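Local coordinates for glutamine amido transferase (Methylobacillus flagellatus, PDB 3M3P), which belongs to the glutamine amidotransferase family, whose members are alpha/beta proteins with helices packed around a central mixed sheet, at residues Pro17-Asp22 against Leu225-Glu230; Ala116-Val121 against Glu126-Trp131; His152-Glu157 against Ile171-His176. All coordinates share one frame; numbering follows the deposited sequence.

Interaction 1 (Pro17-Asp22 against Leu225-Glu230)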
loop_
_atom_site.group_PDB
_atom_site.type_symbol
_atom_site.label_atom_id
_atom_site.label_comp_id
_atom_site.label_asym_id
_atom_site.label_seq_id
_atom_site.Cartn_x
_atom_site.Cartn_y
_atom_site.Cartn_z
ATOM N N PRO A 17 3.310 8.955 4.057
ATOM C CA PRO A 17 2.097 8.798 3.246
ATOM C C PRO A 17 2.265 9.115 1.759
ATOM O O PRO A 17 1.445 8.687 0.928
ATOM C CB PRO A 17 1.134 9.794 3.885
ATOM C CG PRO A 17 1.640 9.974 5.229
ATOM C CD PRO A 17 3.117 9.905 5.136
ATOM N N GLY A 18 3.278 9.906 1.394
ATOM C CA GLY A 18 3.539 10.125 -0.018
ATOM C C GLY A 18 2.342 10.793 -0.690
ATOM O O GLY A 18 1.674 11.678 -0.131
ATOM N N HIS A 19 2.045 10.330 -1.900
ATOM C CA HIS A 19 0.996 10.849 -2.680
ATOM C C HIS A 19 -0.376 10.720 -1.987
ATOM O O HIS A 19 -1.297 11.471 -2.265
ATOM C CB HIS A 19 0.961 10.166 -4.058
ATOM C CG HIS A 19 0.372 11.017 -5.083
ATOM N ND1 HIS A 19 0.972 12.223 -5.401
ATOM C CD2 HIS A 19 -0.777 10.936 -5.797
ATOM C CE1 HIS A 19 0.223 12.832 -6.307
ATOM N NE2 HIS A 19 -0.816 12.055 -6.604
ATOM N N PHE A 20 -0.538 9.663 -1.181
ATOM C CA PHE A 20 -1.759 9.449 -0.435
ATOM C C PHE A 20 -2.049 10.638 0.500
ATOM O O PHE A 20 -3.174 11.129 0.626
ATOM C CB PHE A 20 -1.715 8.107 0.328
ATOM C CG PHE A 20 -2.962 7.783 1.073
ATOM C CD1 PHE A 20 -4.160 7.558 0.417
ATOM C CD2 PHE A 20 -2.958 7.724 2.448
ATOM C CE1 PHE A 20 -5.323 7.235 1.119
ATOM C CE2 PHE A 20 -4.087 7.393 3.171
ATOM C CZ PHE A 20 -5.294 7.140 2.504
ATOM N N GLY A 21 -1.046 11.087 1.235
ATOM C CA GLY A 21 -1.173 12.251 2.086
ATOM C C GLY A 21 -1.544 13.497 1.332
ATOM O O GLY A 21 -2.410 14.255 1.764
ATOM N N ASP A 22 -0.876 13.741 0.224
ATOM C CA ASP A 22 -1.199 14.888 -0.590
ATOM C C ASP A 22 -2.629 14.801 -1.144
ATOM O O ASP A 22 -3.323 15.803 -1.201
ATOM C CB ASP A 22 -0.216 14.995 -1.781
ATOM C CG ASP A 22 1.112 15.664 -1.441
ATOM O OD1 ASP A 22 1.469 15.798 -0.287
ATOM O OD2 ASP A 22 1.837 15.876 -2.459
ATOM N N LEU A 225 2.147 7.287 -12.875
ATOM C CA LEU A 225 1.723 6.559 -11.703
ATOM C C LEU A 225 0.744 7.367 -10.865
ATOM O O LEU A 225 -0.292 6.860 -10.433
ATOM C CB LEU A 225 2.942 6.172 -10.853
ATOM C CG LEU A 225 2.654 5.535 -9.506
ATOM C CD1 LEU A 225 1.832 4.231 -9.667
ATOM C CD2 LEU A 225 3.969 5.250 -8.774
ATOM N N ASN A 226 1.044 8.633 -10.652
ATOM C CA ASN A 226 0.190 9.522 -9.822
ATOM C C ASN A 226 -1.227 9.511 -10.348
ATOM O O ASN A 226 -2.189 9.482 -9.568
ATOM C CB ASN A 226 0.702 10.964 -9.743
ATOM C CG ASN A 226 1.972 11.146 -8.892
ATOM O OD1 ASN A 226 2.392 10.309 -8.004
ATOM N ND2 ASN A 226 2.575 12.257 -9.115
ATOM N N ARG A 227 -1.386 9.530 -11.644
ATOM C CA ARG A 227 -2.764 9.650 -12.225
ATOM C C ARG A 227 -3.605 8.443 -11.920
ATOM O O ARG A 227 -4.774 8.635 -11.541
ATOM C CB ARG A 227 -2.699 9.958 -13.696
ATOM C CG ARG A 227 -2.113 11.386 -13.977
ATOM C CD ARG A 227 -2.831 12.642 -13.198
ATOM N NE ARG A 227 -2.370 13.033 -11.830
ATOM C CZ ARG A 227 -1.227 13.678 -11.546
ATOM N NH1 ARG A 227 -0.969 14.027 -10.273
ATOM N NH2 ARG A 227 -0.343 13.971 -12.511
ATOM N N TRP A 228 -3.125 7.216 -12.088
ATOM C CA TRP A 228 -3.966 6.063 -11.767
ATOM C C TRP A 228 -3.989 5.778 -10.261
ATOM O O TRP A 228 -4.998 5.298 -9.773
ATOM C CB TRP A 228 -3.648 4.813 -12.641
ATOM C CG TRP A 228 -2.351 4.098 -12.386
ATOM C CD1 TRP A 228 -1.157 4.305 -12.992
ATOM C CD2 TRP A 228 -2.130 3.031 -11.450
ATOM N NE1 TRP A 228 -0.219 3.441 -12.520
ATOM C CE2 TRP A 228 -0.773 2.644 -11.561
ATOM C CE3 TRP A 228 -2.942 2.350 -10.525
ATOM C CZ2 TRP A 228 -0.221 1.623 -10.783
ATOM C CZ3 TRP A 228 -2.379 1.332 -9.744
ATOM C CH2 TRP A 228 -1.036 0.990 -9.870
ATOM N N ALA A 229 -2.971 6.139 -9.517
ATOM C CA ALA A 229 -3.063 6.092 -8.074
ATOM C C ALA A 229 -4.186 6.952 -7.592
ATOM O O ALA A 229 -4.911 6.562 -6.678
ATOM C CB ALA A 229 -1.702 6.531 -7.416
ATOM N N GLU A 230 -4.339 8.137 -8.175
ATOM C CA GLU A 230 -5.426 9.020 -7.786
ATOM C C GLU A 230 -6.779 8.379 -8.105
ATOM O O GLU A 230 -7.761 8.600 -7.369
ATOM C CB GLU A 230 -5.297 10.376 -8.479
ATOM C CG GLU A 230 -4.201 11.226 -7.834
ATOM C CD GLU A 230 -3.758 12.399 -8.688
ATOM O OE1 GLU A 230 -4.273 12.573 -9.824
ATOM O OE2 GLU A 230 -2.840 13.138 -8.223
#
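His19 and Asn226 mark the nearest backbones, with their CA atoms 7.3 Å apart; the axes of helix segments 18-22 and 225-230 come no closer than 10.8 Å and run 59° apart. The gap is bridged by side chains, above all that of His19. Its CG is turned away from the backbone N (chi1 -153°), which sends the imidazole across to helix 225-230. Its edge faces Glu230, and NE2 donates a fairly straight hydrogen bond to OE2 of that residue (2.8 Å, 160°). This is a His-carboxylate hydrogen bond joining helices 18-26 and 218-237. The acceptor lies close to the imidazole plane. NE2 itself reaches OE2 on the anti side of the carboxylate, somewhat out of its plane. One face of the ring is covered by Asn226. The amide lies almost parallel to the imidazole and stacks on it, with Asn226 CG 3.5 Å from His19 CE1. Asn226 CB adds a CH-pi contact over the same ring, 4.1 Å from its centroid.

Glu230 is also held from within its own helix. Arg227 grips it side-on: NE bonds to Glu230 OE1 at 2.8 Å, and NH1 bonds to Glu230 OE2 at 2.9 Å. OE2 therefore accepts from both His19 and Arg227, which approach from the same face of the carboxylate. The salt bridge limits rotation of the carboxylate that receives the histidine. Asn226 CB lies over one face of the guanidinium as well.

The other ring nitrogen, His19 ND1, is hydrogen-bonded to Gln180, which also bonds Asp22. The same two helices also meet where the rings of Phe20 and Tyr233 come together; Phe20 packs on Ile8 of strand 6-10 as well. Trp228 lies against Leu134 and Leu136 of strand 134-140.

Interaction 2 (Ala116-Val121 against Glu126-Trp131)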
loop_
_atom_site.group_PDB
_atom_site.type_symbol
_atom_site.label_atom_id
_atom_site.label_comp_id
_atom_site.label_asym_id
_atom_site.label_seq_id
_atom_site.Cartn_x
_atom_site.Cartn_y
_atom_site.Cartn_z
ATOM N N ALA A 116 2.997 -4.735 -15.308
ATOM C CA ALA A 116 1.915 -5.460 -14.650
ATOM C C ALA A 116 0.637 -5.379 -15.485
ATOM O O ALA A 116 0.458 -4.486 -16.319
ATOM C CB ALA A 116 1.717 -4.984 -13.211
ATOM N N TRP A 117 -0.214 -6.355 -15.260
ATOM C CA TRP A 117 -1.471 -6.530 -16.021
ATOM C C TRP A 117 -2.601 -6.746 -15.071
ATOM O O TRP A 117 -2.558 -7.671 -14.252
ATOM C CB TRP A 117 -1.334 -7.716 -17.006
ATOM C CG TRP A 117 -0.264 -7.462 -17.995
ATOM C CD1 TRP A 117 -0.394 -6.795 -19.176
ATOM C CD2 TRP A 117 1.099 -7.767 -17.847
ATOM N NE1 TRP A 117 0.840 -6.690 -19.794
ATOM C CE2 TRP A 117 1.766 -7.301 -19.013
ATOM C CE3 TRP A 117 1.822 -8.411 -16.875
ATOM C CZ2 TRP A 117 3.160 -7.466 -19.192
ATOM C CZ3 TRP A 117 3.231 -8.569 -17.054
ATOM C CH2 TRP A 117 3.846 -8.081 -18.199
ATOM N N PRO A 118 -3.669 -5.929 -15.187
ATOM C CA PRO A 118 -4.872 -6.215 -14.430
ATOM C C PRO A 118 -5.386 -7.614 -14.774
ATOM O O PRO A 118 -5.338 -8.014 -15.929
ATOM C CB PRO A 118 -5.848 -5.104 -14.884
ATOM C CG PRO A 118 -4.958 -3.955 -15.268
ATOM C CD PRO A 118 -3.751 -4.620 -15.871
ATOM N N GLN A 119 -5.990 -8.288 -13.804
ATOM C CA GLN A 119 -6.795 -9.447 -14.090
ATOM C C GLN A 119 -8.058 -9.009 -14.792
ATOM O O GLN A 119 -8.524 -7.877 -14.572
ATOM C CB GLN A 119 -7.136 -10.186 -12.793
ATOM C CG GLN A 119 -5.941 -10.902 -12.127
ATOM C CD GLN A 119 -5.366 -12.012 -12.902
ATOM O OE1 GLN A 119 -4.220 -11.914 -13.233
ATOM N NE2 GLN A 119 -6.092 -13.134 -13.112
ATOM N N HIS A 120 -8.562 -9.862 -15.667
ATOM C CA HIS A 120 -9.745 -9.512 -16.478
ATOM C C HIS A 120 -11.019 -9.772 -15.712
ATOM O O HIS A 120 -11.766 -10.708 -16.047
ATOM C CB HIS A 120 -9.655 -10.261 -17.784
ATOM C CG HIS A 120 -8.528 -9.808 -18.640
ATOM N ND1 HIS A 120 -8.347 -10.251 -19.931
ATOM C CD2 HIS A 120 -7.527 -8.933 -18.398
ATOM C CE1 HIS A 120 -7.273 -9.666 -20.434
ATOM N NE2 HIS A 120 -6.774 -8.841 -19.539
ATOM N N VAL A 121 -11.222 -8.935 -14.697
ATOM C CA VAL A 121 -12.357 -8.964 -13.802
ATOM C C VAL A 121 -12.909 -7.537 -13.664
ATOM O O VAL A 121 -12.172 -6.575 -13.776
ATOM C CB VAL A 121 -12.008 -9.615 -12.437
ATOM C CG1 VAL A 121 -11.639 -11.111 -12.659
ATOM C CG2 VAL A 121 -10.929 -8.867 -11.661
ATOM N N GLU A 126 -12.980 -1.303 -12.120
ATOM C CA GLU A 126 -13.543 -0.353 -11.124
ATOM C C GLU A 126 -12.464 0.345 -10.313
ATOM O O GLU A 126 -12.497 1.591 -10.175
ATOM C CB GLU A 126 -14.497 -1.098 -10.198
ATOM C CG GLU A 126 -15.136 -0.197 -9.144
ATOM C CD GLU A 126 -16.231 -0.801 -8.316
ATOM O OE1 GLU A 126 -16.686 -1.929 -8.615
ATOM O OE2 GLU A 126 -16.683 -0.093 -7.358
ATOM N N TRP A 127 -11.529 -0.431 -9.770
ATOM C CA TRP A 127 -10.532 0.104 -8.851
ATOM C C TRP A 127 -9.307 0.670 -9.549
ATOM O O TRP A 127 -8.809 1.697 -9.106
ATOM C CB TRP A 127 -10.132 -0.972 -7.846
ATOM C CG TRP A 127 -11.174 -1.189 -6.793
ATOM C CD1 TRP A 127 -12.242 -1.988 -6.893
ATOM C CD2 TRP A 127 -11.251 -0.539 -5.523
ATOM N NE1 TRP A 127 -13.039 -1.871 -5.755
ATOM C CE2 TRP A 127 -12.423 -1.000 -4.897
ATOM C CE3 TRP A 127 -10.450 0.398 -4.847
ATOM C CZ2 TRP A 127 -12.793 -0.596 -3.595
ATOM C CZ3 TRP A 127 -10.814 0.783 -3.571
ATOM C CH2 TRP A 127 -11.966 0.287 -2.964
ATOM N N LEU A 128 -8.849 0.069 -10.655
ATOM C CA LEU A 128 -7.614 0.527 -11.357
ATOM C C LEU A 128 -7.934 1.427 -12.555
ATOM O O LEU A 128 -7.033 2.159 -13.010
ATOM C CB LEU A 128 -6.810 -0.671 -11.831
ATOM C CG LEU A 128 -6.464 -1.698 -10.768
ATOM C CD1 LEU A 128 -5.731 -2.870 -11.401
ATOM C CD2 LEU A 128 -5.667 -1.050 -9.612
ATOM N N GLY A 129 -9.149 1.376 -13.077
ATOM C CA GLY A 129 -9.549 2.267 -14.162
ATOM C C GLY A 129 -9.466 1.673 -15.560
ATOM O O GLY A 129 -9.885 2.293 -16.546
ATOM N N THR A 130 -8.892 0.471 -15.686
ATOM C CA THR A 130 -8.520 -0.034 -17.013
ATOM C C THR A 130 -8.144 -1.523 -16.847
ATOM O O THR A 130 -7.848 -1.991 -15.750
ATOM C CB THR A 130 -7.265 0.725 -17.568
ATOM O OG1 THR A 130 -7.015 0.358 -18.938
ATOM C CG2 THR A 130 -6.068 0.511 -16.758
ATOM N N TRP A 131 -8.102 -2.226 -17.980
ATOM C CA TRP A 131 -7.381 -3.491 -18.081
ATOM C C TRP A 131 -6.054 -3.366 -18.834
ATOM O O TRP A 131 -5.399 -4.382 -19.031
ATOM C CB TRP A 131 -8.202 -4.631 -18.737
ATOM C CG TRP A 131 -9.370 -5.167 -17.941
ATOM C CD1 TRP A 131 -9.757 -4.811 -16.690
ATOM C CD2 TRP A 131 -10.305 -6.149 -18.373
ATOM N NE1 TRP A 131 -10.887 -5.503 -16.294
ATOM C CE2 TRP A 131 -11.244 -6.336 -17.338
ATOM C CE3 TRP A 131 -10.406 -6.925 -19.525
ATOM C CZ2 TRP A 131 -12.284 -7.246 -17.447
ATOM C CZ3 TRP A 131 -11.402 -7.826 -19.629
ATOM C CH2 TRP A 131 -12.329 -7.999 -18.599
HETATM O O HOH W 1 -4.818 -7.087 -18.445
#
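Trp131 lays its indole flat against His120. Its CG stands beside the backbone N, opposite the carbonyl carbon (chi1 -69°), and this directs the indole over the loop at His120. The imidazole and the six-membered ring form an offset stack, with centroids 4.5 Å apart and planes only 5° from parallel. The backbone of His120 lies over the same indole face: its CA makes a CH-pi contact 3.5 Å from the centroid of the six-membered ring. His120 is the centre of an inverse gamma turn, closed by a weak bond from Val121 N to Gln119 O. Gln119 O lies over the same face, offset toward the rim.

NE1 of Trp131 donates to Val121 O (3.0 Å, 143°). It comes from above the carbonyl plane, and Val121 O lies somewhat out of the indole plane, so the bond is bent. One water links Pro118 O, Trp131 O and His120 NE2 beside the stack.

Pro118 packs its ring on the backbone of Thr130 and Trp131. Its CG is near Thr130 O, a buried carbonyl without a partner in the model; its CD is 3.6 Å from Trp131 O.

The chain leaves strand 113-118 and enters helix 122-128 at Val121, the N-cap position. After Gly129 it folds back, laying Trp131 on the loop before the helix. Pro118 CG meets Leu128 CD1 (4.1 Å) at the helix's C-terminal end. Leu128 also reaches Trp228 and Val232 of helix 218-237.

Interaction 3 (His152-Glu157 against Ile171-His176); sequences HILRSE and IGFQCH
Leu154 and Ile153, neighbours in sequence, both point their side chains at segment 171-176. In a regular strand they would face opposite ways. Ile153 breaks the alternation, since its psi of -4° departs from extended values. The backbones stay well apart, with the CA atoms of Leu154 and Phe173 8.8 Å from each other. No hydrogen bond links the segments, and only apolar groups meet.

Ile153 reaches Ile171 tip to tip through the delta methyls, CD1 to CD1 at 4.0 Å. The two side chains cross at about a right angle. Ile153 carries CG1 in the crowded position between backbone N and carbonyl carbon (chi1 64°). Ile171 instead holds its CG1 opposite the backbone N (chi1 -171°), and its extended chain ends at the shared methyl contact.

The spacing follows from the topology. Strands 150-156, 161-166 and 170-173 form an antiparallel meander, so the two outer strands meet across the middle one. Strand 170-173 also pairs with strand 85-88 of the parallel part of the sheet, through backbone bonding of Ile171 with Val85.

Leu154 touches Phe173 from the side: its CD2 lies near the ring plane, at the edge, 4.4 Å from CE1. Leu136 of strand 134-140 packs on Leu154 and Ala163 of the middle strand on Phe173, while helix 122-128 covers the isoleucines, with Ala124 and Leu128 on Ile153 and Trp127 on Ile171. Past the strand end, Gln174 and His176 both touch Cys89, in a sequence pattern consistent with a nucleophile elbow.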
loop_
_atom_site.group_PDB
_atom_site.type_symbol
_atom_site.label_atom_id
_atom_site.label_comp_id
_atom_site.label_asym_id
_atom_site.label_seq_id
_atom_site.Cartn_x
_atom_site.Cartn_y
_atom_site.Cartn_z
ATOM N N HIS A 152 -8.572 -11.091 -6.603
ATOM C CA HIS A 152 -7.296 -10.778 -7.235
ATOM C C HIS A 152 -7.495 -9.891 -8.474
ATOM O O HIS A 152 -8.245 -10.227 -9.368
ATOM C CB HIS A 152 -6.678 -12.111 -7.627
ATOM C CG HIS A 152 -5.378 -11.994 -8.337
ATOM N ND1 HIS A 152 -5.034 -12.853 -9.353
ATOM C CD2 HIS A 152 -4.317 -11.193 -8.130
ATOM C CE1 HIS A 152 -3.792 -12.573 -9.751
ATOM N NE2 HIS A 152 -3.324 -11.586 -9.015
ATOM N N ILE A 153 -6.789 -8.746 -8.498
ATOM C CA ILE A 153 -6.998 -7.792 -9.586
ATOM C C ILE A 153 -5.765 -7.366 -10.387
ATOM O O ILE A 153 -5.915 -6.639 -11.361
ATOM C CB ILE A 153 -7.699 -6.533 -9.069
ATOM C CG1 ILE A 153 -6.882 -5.745 -8.051
ATOM C CG2 ILE A 153 -9.163 -6.778 -8.494
ATOM C CD1 ILE A 153 -7.414 -4.307 -7.803
ATOM N N LEU A 154 -4.563 -7.797 -10.020
ATOM C CA LEU A 154 -3.329 -7.300 -10.655
ATOM C C LEU A 154 -2.209 -8.269 -10.438
ATOM O O LEU A 154 -2.064 -8.829 -9.350
ATOM C CB LEU A 154 -3.012 -5.920 -10.116
ATOM C CG LEU A 154 -1.883 -5.127 -10.662
ATOM C CD1 LEU A 154 -2.112 -4.751 -12.146
ATOM C CD2 LEU A 154 -1.674 -3.812 -9.787
ATOM N N ARG A 155 -1.415 -8.501 -11.500
ATOM C CA ARG A 155 -0.263 -9.402 -11.496
ATOM C C ARG A 155 0.932 -8.846 -12.247
ATOM O O ARG A 155 0.790 -8.088 -13.177
ATOM C CB ARG A 155 -0.632 -10.771 -12.125
ATOM C CG ARG A 155 -1.135 -10.707 -13.564
ATOM C CD ARG A 155 -1.237 -12.064 -14.164
ATOM N NE ARG A 155 0.053 -12.328 -14.732
ATOM C CZ ARG A 155 0.459 -11.918 -15.923
ATOM N NH1 ARG A 155 1.744 -12.114 -16.301
ATOM N NH2 ARG A 155 -0.366 -11.263 -16.698
ATOM N N SER A 156 2.121 -9.301 -11.858
ATOM C CA SER A 156 3.357 -9.113 -12.656
ATOM C C SER A 156 3.974 -10.467 -12.917
ATOM O O SER A 156 3.623 -11.455 -12.306
ATOM C CB SER A 156 4.345 -8.190 -11.920
ATOM O OG SER A 156 4.878 -8.932 -10.832
ATOM N N GLU A 157 4.998 -10.515 -13.787
ATOM C CA GLU A 157 5.635 -11.779 -14.102
ATOM C C GLU A 157 6.207 -12.463 -12.883
ATOM O O GLU A 157 5.982 -13.657 -12.674
ATOM C CB GLU A 157 6.777 -11.576 -15.119
ATOM C CG GLU A 157 7.519 -12.858 -15.412
ATOM C CD GLU A 157 8.571 -12.739 -16.497
ATOM O OE1 GLU A 157 8.829 -11.615 -16.983
ATOM O OE2 GLU A 157 9.086 -13.851 -16.805
ATOM N N ILE A 171 -8.520 -2.487 -0.111
ATOM C CA ILE A 171 -7.632 -2.800 -1.207
ATOM C C ILE A 171 -6.209 -2.942 -0.690
ATOM O O ILE A 171 -5.733 -2.089 0.088
ATOM C CB ILE A 171 -7.797 -1.781 -2.404
ATOM C CG1 ILE A 171 -6.997 -2.278 -3.610
ATOM C CG2 ILE A 171 -7.418 -0.330 -2.023
ATOM C CD1 ILE A 171 -7.330 -1.541 -4.946
ATOM N N GLY A 172 -5.497 -3.978 -1.112
ATOM C CA GLY A 172 -4.110 -4.190 -0.764
ATOM C C GLY A 172 -3.261 -4.270 -1.992
ATOM O O GLY A 172 -3.675 -4.907 -2.980
ATOM N N PHE A 173 -2.083 -3.640 -1.920
ATOM C CA PHE A 173 -1.098 -3.630 -3.008
ATOM C C PHE A 173 0.233 -4.140 -2.511
ATOM O O PHE A 173 0.657 -3.807 -1.394
ATOM C CB PHE A 173 -0.879 -2.199 -3.495
ATOM C CG PHE A 173 -2.009 -1.635 -4.334
ATOM C CD1 PHE A 173 -2.064 -1.825 -5.677
ATOM C CD2 PHE A 173 -3.028 -0.880 -3.721
ATOM C CE1 PHE A 173 -3.101 -1.287 -6.431
ATOM C CE2 PHE A 173 -4.065 -0.311 -4.486
ATOM C CZ PHE A 173 -4.108 -0.576 -5.819
ATOM N N GLN A 174 0.932 -4.864 -3.398
ATOM C CA GLN A 174 2.338 -5.201 -3.178
ATOM C C GLN A 174 3.246 -4.085 -3.575
ATOM O O GLN A 174 4.322 -3.906 -3.003
ATOM C CB GLN A 174 2.687 -6.515 -3.878
ATOM C CG GLN A 174 4.082 -7.035 -3.541
ATOM C CD GLN A 174 4.237 -7.299 -2.076
ATOM O OE1 GLN A 174 3.738 -8.307 -1.515
ATOM N NE2 GLN A 174 4.992 -6.400 -1.393
ATOM N N CYS A 175 2.883 -3.374 -4.622
ATOM C CA CYS A 175 3.605 -2.250 -5.145
ATOM C C CYS A 175 3.307 -0.988 -4.318
ATOM O O CYS A 175 2.459 -1.008 -3.415
ATOM C CB CYS A 175 3.194 -2.028 -6.601
ATOM S SG CYS A 175 1.447 -1.733 -6.868
ATOM N N HIS A 176 4.021 0.105 -4.623
ATOM C CA HIS A 176 3.890 1.378 -3.975
ATOM C C HIS A 176 3.164 2.317 -4.921
ATOM O O HIS A 176 3.792 2.918 -5.808
ATOM C CB HIS A 176 5.265 1.972 -3.671
ATOM C CG HIS A 176 6.027 1.272 -2.593
ATOM N ND1 HIS A 176 5.871 1.616 -1.263
ATOM C CD2 HIS A 176 6.986 0.319 -2.647
ATOM C CE1 HIS A 176 6.693 0.869 -0.530
ATOM N NE2 HIS A 176 7.358 0.057 -1.343
#

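Interactions 2 and 3 are the closest pair, with centres about 10 Å apart. Their strands 113-118 and 150-156 are sheet neighbours, joined by probable hydrogen bonds from Trp117 N to Arg155 O and from Gln119 N to Ile153 O, both 2.9 Å. The centre of interaction 1 lies about 18 Å from that of interaction 2 and 16 Å from that of interaction 3. Trp228 connects it to both: its CZ3 is 4.1 Å from Leu128 CD2 and 4.3 Å from Phe173 CE1. Along the chain, interaction 1 encloses the other two. Interaction 3 borders the possible nucleophile elbow around Cys89, which Gln174 and His176 touch; the Phe173 side chain lies near without touching.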